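Local structure of membrane protein (Acinetobacter baumannii AB307-0294, 5DL5) at residues V143-T148 against D170-Q175; R185-A190 against Q308-F313; V223-P228 against L235-S240; N276-S281 against Y295-G300. The protein forms an outer-membrane beta-barrel of the OprD porin family that probably lets small molecules, likely including some antibiotics, pass into the periplasm. All coordinates share one frame; numbering follows the deposited sequence.

Interaction 1 of 4, residues V143-T148 against D170-Q175; sequences VPEYFT and DQMSDQ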
loop_
_atom_site.group_PDB
_atom_site.type_symbol
_atom_site.label_atom_id
_atom_site.label_comp_id
_atom_site.label_asym_id
_atom_site.label_seq_id
_atom_site.Cartn_x
_atom_site.Cartn_y
_atom_site.Cartn_z
ATOM N N VAL A 143 5.685 8.335 6.458
ATOM C CA VAL A 143 6.889 8.129 5.678
ATOM C C VAL A 143 6.824 6.743 4.976
ATOM O O VAL A 143 6.195 5.842 5.452
ATOM C CB VAL A 143 8.183 8.236 6.548
ATOM C CG1 VAL A 143 8.343 9.653 7.052
ATOM C CG2 VAL A 143 8.160 7.311 7.766
ATOM N N PRO A 144 7.622 6.570 3.911
ATOM C CA PRO A 144 7.557 5.291 3.146
ATOM C C PRO A 144 8.281 4.190 3.787
ATOM O O PRO A 144 9.239 4.346 4.540
ATOM C CB PRO A 144 8.083 5.654 1.741
ATOM C CG PRO A 144 8.729 7.042 1.885
ATOM C CD PRO A 144 8.384 7.629 3.222
ATOM N N GLU A 145 7.756 3.029 3.557
ATOM C CA GLU A 145 8.419 1.800 3.889
ATOM C C GLU A 145 9.569 1.534 2.908
ATOM O O GLU A 145 9.413 1.813 1.702
ATOM C CB GLU A 145 7.366 0.666 3.855
ATOM C CG GLU A 145 7.918 -0.744 4.069
ATOM C CD GLU A 145 6.846 -1.818 3.988
ATOM O OE1 GLU A 145 5.693 -1.480 3.588
ATOM O OE2 GLU A 145 7.163 -2.931 4.507
ATOM N N TYR A 146 10.729 1.104 3.436
ATOM C CA TYR A 146 11.919 0.860 2.604
ATOM C C TYR A 146 12.296 -0.551 2.537
ATOM O O TYR A 146 12.340 -1.247 3.546
ATOM C CB TYR A 146 13.207 1.675 3.059
ATOM C CG TYR A 146 13.001 3.208 3.042
ATOM C CD1 TYR A 146 12.651 3.847 1.901
ATOM C CD2 TYR A 146 13.099 3.999 4.195
ATOM C CE1 TYR A 146 12.447 5.197 1.840
ATOM C CE2 TYR A 146 12.929 5.406 4.158
ATOM C CZ TYR A 146 12.560 5.982 2.975
ATOM O OH TYR A 146 12.360 7.341 2.762
ATOM N N PHE A 147 12.676 -0.996 1.352
ATOM C CA PHE A 147 13.270 -2.345 1.216
ATOM C C PHE A 147 14.751 -2.239 0.782
ATOM O O PHE A 147 15.069 -1.325 0.103
ATOM C CB PHE A 147 12.461 -3.122 0.211
ATOM C CG PHE A 147 11.136 -3.625 0.747
ATOM C CD1 PHE A 147 11.051 -4.859 1.452
ATOM C CD2 PHE A 147 10.001 -2.891 0.551
ATOM C CE1 PHE A 147 9.825 -5.359 1.842
ATOM C CE2 PHE A 147 8.778 -3.373 1.002
ATOM C CZ PHE A 147 8.692 -4.577 1.666
ATOM N N THR A 148 15.598 -3.163 1.209
ATOM C CA THR A 148 16.958 -3.219 0.788
ATOM C C THR A 148 17.221 -4.504 0.029
ATOM O O THR A 148 16.980 -5.568 0.512
ATOM C CB THR A 148 17.924 -3.108 1.975
ATOM O OG1 THR A 148 17.564 -1.974 2.765
ATOM C CG2 THR A 148 19.474 -2.973 1.549
ATOM N N ASP A 170 13.569 -5.123 5.356
ATOM C CA ASP A 170 12.295 -4.382 5.224
ATOM C C ASP A 170 12.198 -3.454 6.397
ATOM O O ASP A 170 12.312 -3.888 7.495
ATOM C CB ASP A 170 11.167 -5.404 5.193
ATOM C CG ASP A 170 9.747 -4.747 5.260
ATOM O OD1 ASP A 170 9.600 -3.578 4.943
ATOM O OD2 ASP A 170 8.821 -5.430 5.688
ATOM N N GLN A 171 12.107 -2.165 6.129
ATOM C CA GLN A 171 12.049 -1.161 7.216
ATOM C C GLN A 171 10.694 -0.390 7.124
ATOM O O GLN A 171 10.524 0.478 6.266
ATOM C CB GLN A 171 13.222 -0.131 7.088
ATOM C CG GLN A 171 13.205 0.853 8.308
ATOM C CD GLN A 171 14.411 1.854 8.390
ATOM O OE1 GLN A 171 15.064 2.107 7.457
ATOM N NE2 GLN A 171 14.590 2.434 9.476
ATOM N N MET A 172 9.762 -0.755 8.001
ATOM C CA MET A 172 8.429 -0.186 7.942
ATOM C C MET A 172 8.451 1.253 8.490
ATOM O O MET A 172 9.432 1.699 9.133
ATOM C CB MET A 172 7.421 -1.017 8.759
ATOM C CG MET A 172 6.329 -1.596 7.876
ATOM S SD MET A 172 5.326 -0.324 7.102
ATOM C CE MET A 172 4.355 0.219 8.530
ATOM N N SER A 173 7.396 1.962 8.143
ATOM C CA SER A 173 7.332 3.409 8.395
ATOM C C SER A 173 7.524 3.862 9.831
ATOM O O SER A 173 8.040 4.921 10.079
ATOM C CB SER A 173 5.923 3.873 7.922
ATOM O OG SER A 173 5.806 3.517 6.539
ATOM N N ASP A 174 7.143 3.011 10.787
ATOM C CA ASP A 174 7.214 3.302 12.199
ATOM C C ASP A 174 8.322 2.565 12.936
ATOM O O ASP A 174 8.207 2.302 14.178
ATOM C CB ASP A 174 5.846 2.952 12.849
ATOM C CG ASP A 174 5.528 1.438 12.821
ATOM O OD1 ASP A 174 6.092 0.666 11.997
ATOM O OD2 ASP A 174 4.737 1.000 13.684
ATOM N N GLN A 175 9.348 2.176 12.176
ATOM C CA GLN A 175 10.452 1.473 12.719
ATOM C C GLN A 175 11.755 2.278 12.449
ATOM O O GLN A 175 11.957 2.766 11.324
ATOM C CB GLN A 175 10.575 0.046 12.083
ATOM C CG GLN A 175 9.291 -0.792 12.148
ATOM C CD GLN A 175 9.013 -1.246 13.557
ATOM O OE1 GLN A 175 9.920 -1.528 14.282
ATOM N NE2 GLN A 175 7.740 -1.245 13.957
#
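The ring of Phe147 lies over the carboxylate of Asp170, the two planes only 11° apart. Asp170 OD1 sits over one ring face, toward the rim, 3.5 Å from Phe147 CZ. A second acid also meets this carboxylate. Glu145 has CG anti to its backbone N (chi1 175°) and an extended chain, which carries its OE2 to 2.6 Å from Asp170 OD1. Two acid oxygens this close suggest that one of the groups probably carries a proton. Glu145 OE1 is held by the backbone N atoms of Asn138 and Phe313. The sulfur of Met172 passes beside the same carboxylate of Glu145, with SD 3.7 Å from Glu145 OE1.

The backbones run antiparallel. Tyr146 and Gln171 form a hydrogen-bonded pair, with Tyr146 N to Gln171 O at 2.9 Å and Gln171 N to Tyr146 O at 2.8 Å. Past the strands, Met172 to Gln175 make a type I turn. There Ser173 OG donates to Val143 O at 2.6 Å.

Every touching residue is buried. Strand 146-148 pairs with the end of strand 160-171, while Val143, Pro144 and Tyr146 pack against strand 70-83 and Arg109 of strand 106-118 bonds to Pro144 O.

Interaction 2 of 4, residues R185-A190 against Q308-F313; sequences RGLDRA and QNADGF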
loop_
_atom_site.group_PDB
_atom_site.type_symbol
_atom_site.label_atom_id
_atom_site.label_comp_id
_atom_site.label_asym_id
_atom_site.label_seq_id
_atom_site.Cartn_x
_atom_site.Cartn_y
_atom_site.Cartn_z
ATOM N N ARG A 185 9.749 -7.405 13.157
ATOM C CA ARG A 185 10.441 -8.624 12.795
ATOM C C ARG A 185 11.168 -8.373 11.453
ATOM O O ARG A 185 10.663 -7.660 10.553
ATOM C CB ARG A 185 9.440 -9.782 12.650
ATOM C CG ARG A 185 8.951 -10.299 14.015
ATOM C CD ARG A 185 8.008 -11.489 13.961
ATOM N NE ARG A 185 6.819 -11.236 13.104
ATOM C CZ ARG A 185 5.574 -10.969 13.505
ATOM N NH1 ARG A 185 5.296 -10.814 14.785
ATOM N NH2 ARG A 185 4.568 -10.839 12.612
ATOM N N GLY A 186 12.330 -8.986 11.285
ATOM C CA GLY A 186 13.156 -8.709 10.069
ATOM C C GLY A 186 12.773 -9.549 8.871
ATOM O O GLY A 186 12.093 -10.508 9.038
ATOM N N LEU A 187 13.128 -9.132 7.656
ATOM C CA LEU A 187 12.992 -9.991 6.485
ATOM C C LEU A 187 14.144 -11.013 6.372
ATOM O O LEU A 187 15.353 -10.643 6.506
ATOM C CB LEU A 187 13.007 -9.038 5.299
ATOM C CG LEU A 187 12.717 -9.701 3.943
ATOM C CD1 LEU A 187 11.500 -10.658 3.805
ATOM C CD2 LEU A 187 12.743 -8.642 2.873
ATOM N N ASP A 188 13.856 -12.235 6.011
ATOM C CA ASP A 188 14.916 -13.217 5.658
ATOM C C ASP A 188 15.294 -12.991 4.131
ATOM O O ASP A 188 16.281 -12.388 3.843
ATOM C CB ASP A 188 14.446 -14.648 5.984
ATOM C CG ASP A 188 15.593 -15.730 5.787
ATOM O OD1 ASP A 188 16.654 -15.403 5.244
ATOM O OD2 ASP A 188 15.396 -16.924 6.134
ATOM N N ARG A 189 14.459 -13.393 3.156
ATOM C CA ARG A 189 14.830 -13.257 1.730
ATOM C C ARG A 189 13.511 -13.252 1.002
ATOM O O ARG A 189 12.838 -14.313 0.924
ATOM C CB ARG A 189 15.672 -14.483 1.238
ATOM C CG ARG A 189 16.169 -14.403 -0.206
ATOM C CD ARG A 189 16.878 -15.639 -0.714
ATOM N NE ARG A 189 15.901 -16.737 -0.779
ATOM C CZ ARG A 189 16.227 -18.023 -0.754
ATOM N NH1 ARG A 189 17.508 -18.415 -0.740
ATOM N NH2 ARG A 189 15.288 -18.943 -0.702
ATOM N N ALA A 190 13.239 -12.173 0.347
ATOM C CA ALA A 190 12.115 -12.114 -0.562
ATOM C C ALA A 190 12.552 -12.049 -2.038
ATOM O O ALA A 190 13.256 -11.109 -2.407
ATOM C CB ALA A 190 11.263 -10.885 -0.212
ATOM N N GLN A 308 2.158 -9.247 7.736
ATOM C CA GLN A 308 2.523 -9.822 9.005
ATOM C C GLN A 308 3.888 -10.553 8.922
ATOM O O GLN A 308 4.272 -11.165 9.892
ATOM C CB GLN A 308 1.530 -10.855 9.447
ATOM C CG GLN A 308 0.050 -10.484 9.451
ATOM C CD GLN A 308 -0.224 -9.266 10.270
ATOM O OE1 GLN A 308 -0.675 -8.237 9.779
ATOM N NE2 GLN A 308 0.112 -9.331 11.449
ATOM N N ASN A 309 4.527 -10.582 7.757
ATOM C CA ASN A 309 5.788 -11.388 7.574
ATOM C C ASN A 309 6.701 -10.632 6.626
ATOM O O ASN A 309 7.123 -11.198 5.576
ATOM C CB ASN A 309 5.371 -12.755 6.900
ATOM C CG ASN A 309 4.445 -13.627 7.755
ATOM O OD1 ASN A 309 4.926 -14.271 8.615
ATOM N ND2 ASN A 309 3.136 -13.622 7.516
ATOM N N ALA A 310 6.914 -9.332 6.873
ATOM C CA ALA A 310 7.829 -8.529 6.135
ATOM C C ALA A 310 7.549 -8.535 4.640
ATOM O O ALA A 310 8.435 -8.594 3.825
ATOM C CB ALA A 310 9.239 -8.920 6.474
ATOM N N ASP A 311 6.262 -8.491 4.320
ATOM C CA ASP A 311 5.751 -8.729 2.999
ATOM C C ASP A 311 5.078 -7.511 2.368
ATOM O O ASP A 311 4.353 -7.689 1.414
ATOM C CB ASP A 311 4.784 -9.992 2.973
ATOM C CG ASP A 311 3.632 -9.858 3.919
ATOM O OD1 ASP A 311 3.830 -9.421 5.111
ATOM O OD2 ASP A 311 2.467 -10.152 3.519
ATOM N N GLY A 312 5.336 -6.317 2.910
ATOM C CA GLY A 312 4.818 -5.151 2.328
ATOM C C GLY A 312 3.514 -4.771 2.987
ATOM O O GLY A 312 2.502 -5.474 2.842
ATOM N N PHE A 313 3.552 -3.619 3.678
ATOM C CA PHE A 313 2.375 -3.072 4.283
ATOM C C PHE A 313 1.285 -2.609 3.298
ATOM O O PHE A 313 0.192 -2.380 3.669
ATOM C CB PHE A 313 2.844 -1.947 5.231
ATOM C CG PHE A 313 1.793 -1.427 6.144
ATOM C CD1 PHE A 313 1.563 -2.052 7.318
ATOM C CD2 PHE A 313 1.039 -0.352 5.800
ATOM C CE1 PHE A 313 0.591 -1.598 8.190
ATOM C CE2 PHE A 313 0.093 0.156 6.678
ATOM C CZ PHE A 313 -0.114 -0.470 7.869
#
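Arg185 turns at chi3 (-55°), and this bend brings its guanidinium to the backbone of Gln308. Leu187 has CG anti to the backbone N (chi1 -173°), which places CD1 beside Ala310. Arg185 supplies the polar link, and Leu187 with Ala310 the apolar one.

Arg185 NH2 donates to Gln308 O at 2.8 Å, with an N-H...O angle of 154°. The oxygen lies at the guanidinium edge, in the plane of the group. The donor nitrogen is tilted from the carbonyl plane.

Both segments are loops of a porin-type barrel. Residues 185-190 lead from strand 160-171 into strand 190-200. The loop segment 308-313 belongs to the long connection that follows strand 289-300 and precedes strand 332-341. The contact joins parts of the chain more than a hundred residues apart.

The apolar half is small. Ala310 CB points toward 185-190 and lies 3.9 Å from both Leu187 CD1 and Leu187 CB. Leu187 CD1 also reaches Ala310 O at 3.7 Å.

Asp311 OD1 accepts from Asn309 N at 3.0 Å, a bond that spans the bend at Ala310. Asp181 binds both loops, accepting from Arg185 N through OD1 and from Ala310 N through OD2.

Interaction 3 of 4, residues V223-P228 against L235-S240; sequences VNFKQP and LTYDFS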
loop_
_atom_site.group_PDB
_atom_site.type_symbol
_atom_site.label_atom_id
_atom_site.label_comp_id
_atom_site.label_asym_id
_atom_site.label_seq_id
_atom_site.Cartn_x
_atom_site.Cartn_y
_atom_site.Cartn_z
ATOM N N VAL A 223 -6.315 -7.831 -14.579
ATOM C CA VAL A 223 -6.702 -7.368 -15.907
ATOM C C VAL A 223 -7.643 -6.148 -15.749
ATOM O O VAL A 223 -8.543 -6.141 -14.876
ATOM C CB VAL A 223 -7.204 -8.529 -16.752
ATOM C CG1 VAL A 223 -8.503 -9.117 -16.213
ATOM C CG2 VAL A 223 -7.557 -8.013 -18.144
ATOM N N ASN A 224 -7.467 -5.181 -16.623
ATOM C CA ASN A 224 -8.072 -3.921 -16.566
ATOM C C ASN A 224 -8.449 -3.530 -17.992
ATOM O O ASN A 224 -7.640 -3.546 -18.895
ATOM C CB ASN A 224 -7.203 -2.881 -15.792
ATOM C CG ASN A 224 -7.944 -1.615 -15.550
ATOM O OD1 ASN A 224 -8.129 -0.798 -16.466
ATOM N ND2 ASN A 224 -8.519 -1.489 -14.344
ATOM N N PHE A 225 -9.759 -3.286 -18.190
ATOM C CA PHE A 225 -10.342 -3.067 -19.518
ATOM C C PHE A 225 -11.252 -1.828 -19.416
ATOM O O PHE A 225 -12.184 -1.798 -18.641
ATOM C CB PHE A 225 -11.124 -4.260 -20.075
ATOM C CG PHE A 225 -11.718 -3.983 -21.451
ATOM C CD1 PHE A 225 -10.903 -3.720 -22.532
ATOM C CD2 PHE A 225 -13.053 -3.892 -21.627
ATOM C CE1 PHE A 225 -11.428 -3.381 -23.785
ATOM C CE2 PHE A 225 -13.604 -3.575 -22.890
ATOM C CZ PHE A 225 -12.780 -3.313 -23.949
ATOM N N LYS A 226 -10.891 -0.810 -20.173
ATOM C CA LYS A 226 -11.665 0.363 -20.334
ATOM C C LYS A 226 -12.417 0.387 -21.638
ATOM O O LYS A 226 -11.819 0.340 -22.697
ATOM C CB LYS A 226 -10.776 1.561 -20.333
ATOM C CG LYS A 226 -11.592 2.840 -20.560
ATOM C CD LYS A 226 -10.677 4.024 -20.373
ATOM C CE LYS A 226 -11.381 5.309 -20.782
ATOM N NZ LYS A 226 -10.350 6.389 -20.691
ATOM N N GLN A 227 -13.721 0.623 -21.530
ATOM C CA GLN A 227 -14.646 0.585 -22.617
ATOM C C GLN A 227 -15.317 1.972 -22.861
ATOM O O GLN A 227 -16.185 2.402 -22.113
ATOM C CB GLN A 227 -15.624 -0.508 -22.255
ATOM C CG GLN A 227 -16.006 -1.344 -23.454
ATOM C CD GLN A 227 -16.982 -0.632 -24.216
ATOM O OE1 GLN A 227 -17.791 0.012 -23.606
ATOM N NE2 GLN A 227 -16.891 -0.641 -25.531
ATOM N N PRO A 228 -14.840 2.705 -23.863
ATOM C CA PRO A 228 -15.341 4.031 -24.239
ATOM C C PRO A 228 -16.813 4.018 -24.521
ATOM O O PRO A 228 -17.275 3.025 -25.067
ATOM C CB PRO A 228 -14.609 4.320 -25.563
ATOM C CG PRO A 228 -13.341 3.570 -25.439
ATOM C CD PRO A 228 -13.724 2.301 -24.734
ATOM N N LEU A 235 -16.725 2.986 -19.226
ATOM C CA LEU A 235 -16.875 1.929 -18.289
ATOM C C LEU A 235 -15.563 1.241 -18.178
ATOM O O LEU A 235 -15.024 0.843 -19.189
ATOM C CB LEU A 235 -17.950 0.958 -18.768
ATOM C CG LEU A 235 -18.839 0.582 -17.580
ATOM C CD1 LEU A 235 -20.042 1.493 -17.575
ATOM C CD2 LEU A 235 -19.258 -0.874 -17.641
ATOM N N THR A 236 -15.072 1.081 -16.965
ATOM C CA THR A 236 -13.849 0.381 -16.722
ATOM C C THR A 236 -14.131 -0.830 -15.814
ATOM O O THR A 236 -14.681 -0.675 -14.709
ATOM C CB THR A 236 -12.833 1.318 -16.011
ATOM O OG1 THR A 236 -12.716 2.456 -16.816
ATOM C CG2 THR A 236 -11.410 0.646 -15.688
ATOM N N TYR A 237 -13.655 -2.005 -16.268
ATOM C CA TYR A 237 -13.767 -3.220 -15.549
ATOM C C TYR A 237 -12.431 -3.668 -15.097
ATOM O O TYR A 237 -11.440 -3.549 -15.811
ATOM C CB TYR A 237 -14.291 -4.333 -16.460
ATOM C CG TYR A 237 -15.588 -4.046 -17.129
ATOM C CD1 TYR A 237 -15.613 -3.490 -18.402
ATOM C CD2 TYR A 237 -16.757 -4.387 -16.545
ATOM C CE1 TYR A 237 -16.806 -3.296 -19.075
ATOM C CE2 TYR A 237 -17.952 -4.204 -17.172
ATOM C CZ TYR A 237 -17.957 -3.666 -18.446
ATOM O OH TYR A 237 -19.153 -3.441 -19.042
ATOM N N ASP A 238 -12.392 -4.191 -13.918
ATOM C CA ASP A 238 -11.146 -4.661 -13.291
ATOM C C ASP A 238 -11.366 -6.032 -12.612
ATOM O O ASP A 238 -12.376 -6.235 -11.825
ATOM C CB ASP A 238 -10.639 -3.641 -12.248
ATOM C CG ASP A 238 -9.216 -3.991 -11.760
ATOM O OD1 ASP A 238 -8.201 -3.682 -12.503
ATOM O OD2 ASP A 238 -9.093 -4.691 -10.694
ATOM N N PHE A 239 -10.458 -6.965 -12.879
ATOM C CA PHE A 239 -10.408 -8.264 -12.164
ATOM C C PHE A 239 -9.031 -8.409 -11.590
ATOM O O PHE A 239 -7.996 -8.288 -12.345
ATOM C CB PHE A 239 -10.823 -9.351 -13.206
ATOM C CG PHE A 239 -10.791 -10.809 -12.732
ATOM C CD1 PHE A 239 -11.128 -11.207 -11.417
ATOM C CD2 PHE A 239 -10.516 -11.843 -13.681
ATOM C CE1 PHE A 239 -11.095 -12.555 -11.023
ATOM C CE2 PHE A 239 -10.512 -13.218 -13.309
ATOM C CZ PHE A 239 -10.840 -13.591 -11.990
ATOM N N SER A 240 -8.961 -8.503 -10.274
ATOM C CA SER A 240 -7.727 -8.572 -9.547
ATOM C C SER A 240 -7.794 -9.791 -8.608
ATOM O O SER A 240 -8.876 -10.138 -8.093
ATOM C CB SER A 240 -7.501 -7.319 -8.681
ATOM O OG SER A 240 -7.259 -6.228 -9.562
#
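Strands 223-228 and 235-240 run antiparallel at 165° with axes 4.6 Å apart at their closest, Val223-Phe239, Phe225-Tyr237 and Gln227-Leu235 being hydrogen-bonded pairs and Asn224-Asp238 and Lys226-Thr236 the non-hydrogen-bonded pairs between them.

Asn224 and Asp238 make the polar cross-strand link. Both have CG anti to the backbone N, and their ends draw together. Asn224 ND2 donates to Asp238 OD1 at 2.9 Å, nearly straight at 169°. Asp238 OD1 lies in the amide plane of Asn224 and is met on the anti side of the carboxylate. The other oxygen, OD2, takes a bond of 2.6 Å from Ser240 OG through its syn lone pair. Asn222 ND2 also donates to OD1. On the same face, Thr236 CG2 touches Asn224 OD1 at 3.7 Å, and Thr236 OG1 lies 3.9 Å from Lys226 CG.

The other face is mainly apolar. Phe225 and Tyr237 lie side by side and point the same way. Tyr237 CD1 meets the edge of the Phe225 ring, 4.1 Å from Phe225 CD2. Val223 CG1 packs on Phe239 CB at 3.8 Å.

The hairpin thus has a polar face and a largely apolar one that carries Phe225, Tyr237 and Phe239, the last two on the surface. Such a split is consistent with a barrel wall, in which the aromatic face may look toward lipid.

Interaction 4 of 4, residues N276-S281 against Y295-G300; sequences NIWAIS and YQQNTG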
loop_
_atom_site.group_PDB
_atom_site.type_symbol
_atom_site.label_atom_id
_atom_site.label_comp_id
_atom_site.label_asym_id
_atom_site.label_seq_id
_atom_site.Cartn_x
_atom_site.Cartn_y
_atom_site.Cartn_z
ATOM N N ASN A 276 -7.075 -17.606 -1.087
ATOM C CA ASN A 276 -7.318 -16.885 -2.360
ATOM C C ASN A 276 -8.277 -15.682 -2.102
ATOM O O ASN A 276 -9.290 -15.809 -1.429
ATOM C CB ASN A 276 -7.965 -17.791 -3.413
ATOM C CG ASN A 276 -7.094 -18.984 -3.718
ATOM O OD1 ASN A 276 -6.063 -18.849 -4.321
ATOM N ND2 ASN A 276 -7.414 -20.093 -3.188
ATOM N N ILE A 277 -7.918 -14.529 -2.615
ATOM C CA ILE A 277 -8.758 -13.317 -2.554
ATOM C C ILE A 277 -8.785 -12.775 -3.971
ATOM O O ILE A 277 -7.774 -12.595 -4.641
ATOM C CB ILE A 277 -8.335 -12.341 -1.471
ATOM C CG1 ILE A 277 -9.365 -11.194 -1.363
ATOM C CG2 ILE A 277 -6.908 -11.881 -1.690
ATOM C CD1 ILE A 277 -9.103 -10.275 -0.189
ATOM N N TRP A 278 -9.986 -12.474 -4.420
ATOM C CA TRP A 278 -10.201 -11.860 -5.732
ATOM C C TRP A 278 -11.332 -10.807 -5.688
ATOM O O TRP A 278 -12.106 -10.810 -4.771
ATOM C CB TRP A 278 -10.424 -12.919 -6.797
ATOM C CG TRP A 278 -11.602 -13.718 -6.605
ATOM C CD1 TRP A 278 -11.699 -14.886 -5.876
ATOM C CD2 TRP A 278 -12.939 -13.428 -7.090
ATOM N NE1 TRP A 278 -13.019 -15.274 -5.856
ATOM C CE2 TRP A 278 -13.804 -14.411 -6.539
ATOM C CE3 TRP A 278 -13.487 -12.404 -7.848
ATOM C CZ2 TRP A 278 -15.157 -14.487 -6.843
ATOM C CZ3 TRP A 278 -14.907 -12.423 -8.073
ATOM C CH2 TRP A 278 -15.694 -13.505 -7.577
ATOM N N ALA A 279 -11.407 -9.969 -6.715
ATOM C CA ALA A 279 -12.326 -8.893 -6.766
ATOM C C ALA A 279 -12.572 -8.492 -8.177
ATOM O O ALA A 279 -11.686 -8.633 -9.005
ATOM C CB ALA A 279 -11.846 -7.713 -5.977
ATOM N N ILE A 280 -13.828 -8.140 -8.452
ATOM C CA ILE A 280 -14.233 -7.568 -9.716
ATOM C C ILE A 280 -14.866 -6.208 -9.462
ATOM O O ILE A 280 -15.617 -6.097 -8.458
ATOM C CB ILE A 280 -15.222 -8.473 -10.468
ATOM C CG1 ILE A 280 -16.432 -8.858 -9.558
ATOM C CG2 ILE A 280 -14.495 -9.723 -10.878
ATOM C CD1 ILE A 280 -17.589 -9.556 -10.239
ATOM N N SER A 281 -14.569 -5.227 -10.335
ATOM C CA SER A 281 -15.093 -3.884 -10.180
ATOM C C SER A 281 -15.518 -3.391 -11.509
ATOM O O SER A 281 -14.987 -3.846 -12.534
ATOM C CB SER A 281 -14.067 -2.966 -9.453
ATOM O OG SER A 281 -13.150 -2.584 -10.422
ATOM N N TYR A 295 -17.080 -6.269 -5.958
ATOM C CA TYR A 295 -17.284 -7.460 -5.127
ATOM C C TYR A 295 -15.955 -8.126 -4.932
ATOM O O TYR A 295 -15.166 -8.161 -5.864
ATOM C CB TYR A 295 -18.261 -8.427 -5.876
ATOM C CG TYR A 295 -18.437 -9.727 -5.196
ATOM C CD1 TYR A 295 -19.340 -9.867 -4.113
ATOM C CD2 TYR A 295 -17.695 -10.835 -5.582
ATOM C CE1 TYR A 295 -19.442 -11.090 -3.421
ATOM C CE2 TYR A 295 -17.784 -12.059 -4.925
ATOM C CZ TYR A 295 -18.716 -12.187 -3.855
ATOM O OH TYR A 295 -18.818 -13.413 -3.180
ATOM N N GLN A 296 -15.725 -8.664 -3.711
ATOM C CA GLN A 296 -14.465 -9.188 -3.306
ATOM C C GLN A 296 -14.743 -10.414 -2.477
ATOM O O GLN A 296 -15.658 -10.443 -1.668
ATOM C CB GLN A 296 -13.735 -8.112 -2.487
ATOM C CG GLN A 296 -12.355 -8.409 -2.055
ATOM C CD GLN A 296 -11.645 -7.130 -1.525
ATOM O OE1 GLN A 296 -11.381 -6.228 -2.297
ATOM N NE2 GLN A 296 -11.382 -7.074 -0.261
ATOM N N GLN A 297 -13.961 -11.478 -2.643
ATOM C CA GLN A 297 -14.240 -12.679 -1.820
ATOM C C GLN A 297 -12.945 -13.410 -1.493
ATOM O O GLN A 297 -12.005 -13.475 -2.321
ATOM C CB GLN A 297 -15.147 -13.572 -2.664
ATOM C CG GLN A 297 -15.222 -15.004 -2.225
ATOM C CD GLN A 297 -16.336 -15.807 -2.931
ATOM O OE1 GLN A 297 -17.160 -15.277 -3.717
ATOM N NE2 GLN A 297 -16.509 -17.054 -2.442
ATOM N N ASN A 298 -12.884 -13.927 -0.291
ATOM C CA ASN A 298 -11.800 -14.759 0.175
ATOM C C ASN A 298 -12.219 -16.220 0.216
ATOM O O ASN A 298 -13.362 -16.478 0.625
ATOM C CB ASN A 298 -11.482 -14.409 1.643
ATOM C CG ASN A 298 -10.822 -13.064 1.806
ATOM O OD1 ASN A 298 -9.553 -12.987 1.943
ATOM N ND2 ASN A 298 -11.674 -11.953 1.806
ATOM N N THR A 299 -11.336 -17.146 -0.167
ATOM C CA THR A 299 -11.588 -18.575 0.077
ATOM C C THR A 299 -10.248 -19.162 0.664
ATOM O O THR A 299 -9.171 -18.472 0.698
ATOM C CB THR A 299 -11.943 -19.308 -1.227
ATOM O OG1 THR A 299 -10.940 -19.085 -2.190
ATOM C CG2 THR A 299 -13.135 -18.766 -1.843
ATOM N N GLY A 300 -10.319 -20.397 1.104
ATOM C CA GLY A 300 -9.258 -21.124 1.789
ATOM C C GLY A 300 -9.390 -21.128 3.303
ATOM O O GLY A 300 -10.376 -20.649 3.845
#
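Trp278 and Tyr295 lose the most surface here. Trp278 takes chi1 63°, with CG between the backbone N and the carbonyl carbon. This swings the indole across to strand 295-300. Its outer corner, CH2, meets the edge of the Tyr295 ring in the ring plane, 3.7 Å from Tyr295 CE2. The planes stand 57° apart, so the pair is oblique. Gln297 runs alongside the indole and points the same way, with its CB over one indole face toward the rim. Its extended chain ends with OE1 3.8 Å from Trp278 CZ2. Tyr295 OH donates to this Gln297 OE1 at 2.6 Å, from above the carbonyl plane. The bond ties the tyrosine to the amide that flanks the indole.

Asn276 comes next. Its CB lies 3.5 Å from Thr299 OG1, while its OD1 turns to His243. Six backbone bonds join the strands, with Trp278 and Gln297 a hydrogen-bonded pair.

On the opposite face, Ile277 lies side by side with Asn298, its CD1 3.5 Å from Asn298 OD1. That amide bonds beyond the two segments: OD1 to Asn275, ND2 to the backbone O of Glu331 and Phe326.

Trp278, Tyr295 and Ile280 form an apolar patch at one end of their face, and polar Gln297, Asn276 and Thr299 follow. This is consistent with an outer barrel surface. The buried amides of Gln296 and Asn298 bind Asn320 and Phe326, consistent with the inner side.

How the interactions relate
Interaction 1 is fully buried, interactions 2 and 4 are partly buried, and interaction 3 lies at the surface. Interactions 3 and 4 belong to adjacent hairpins. Strands 233-246 and 273-286 join them, through Asp238 O with Ser281 N and Ser240 O with Ala279 N. Interactions 1 and 2 also touch, where Glu145 OE1 meets Phe313 N. Interaction 3 lies across the centre of the chain from both, and its centre is about 32 Å from that of interaction 1. The hairpins rely on regular backbone pairing, with aromatic side chains clustered on one face. Interaction 1 combines short pairing with close acid groups, and interaction 2 has one side-chain bond and a small apolar touch between loops.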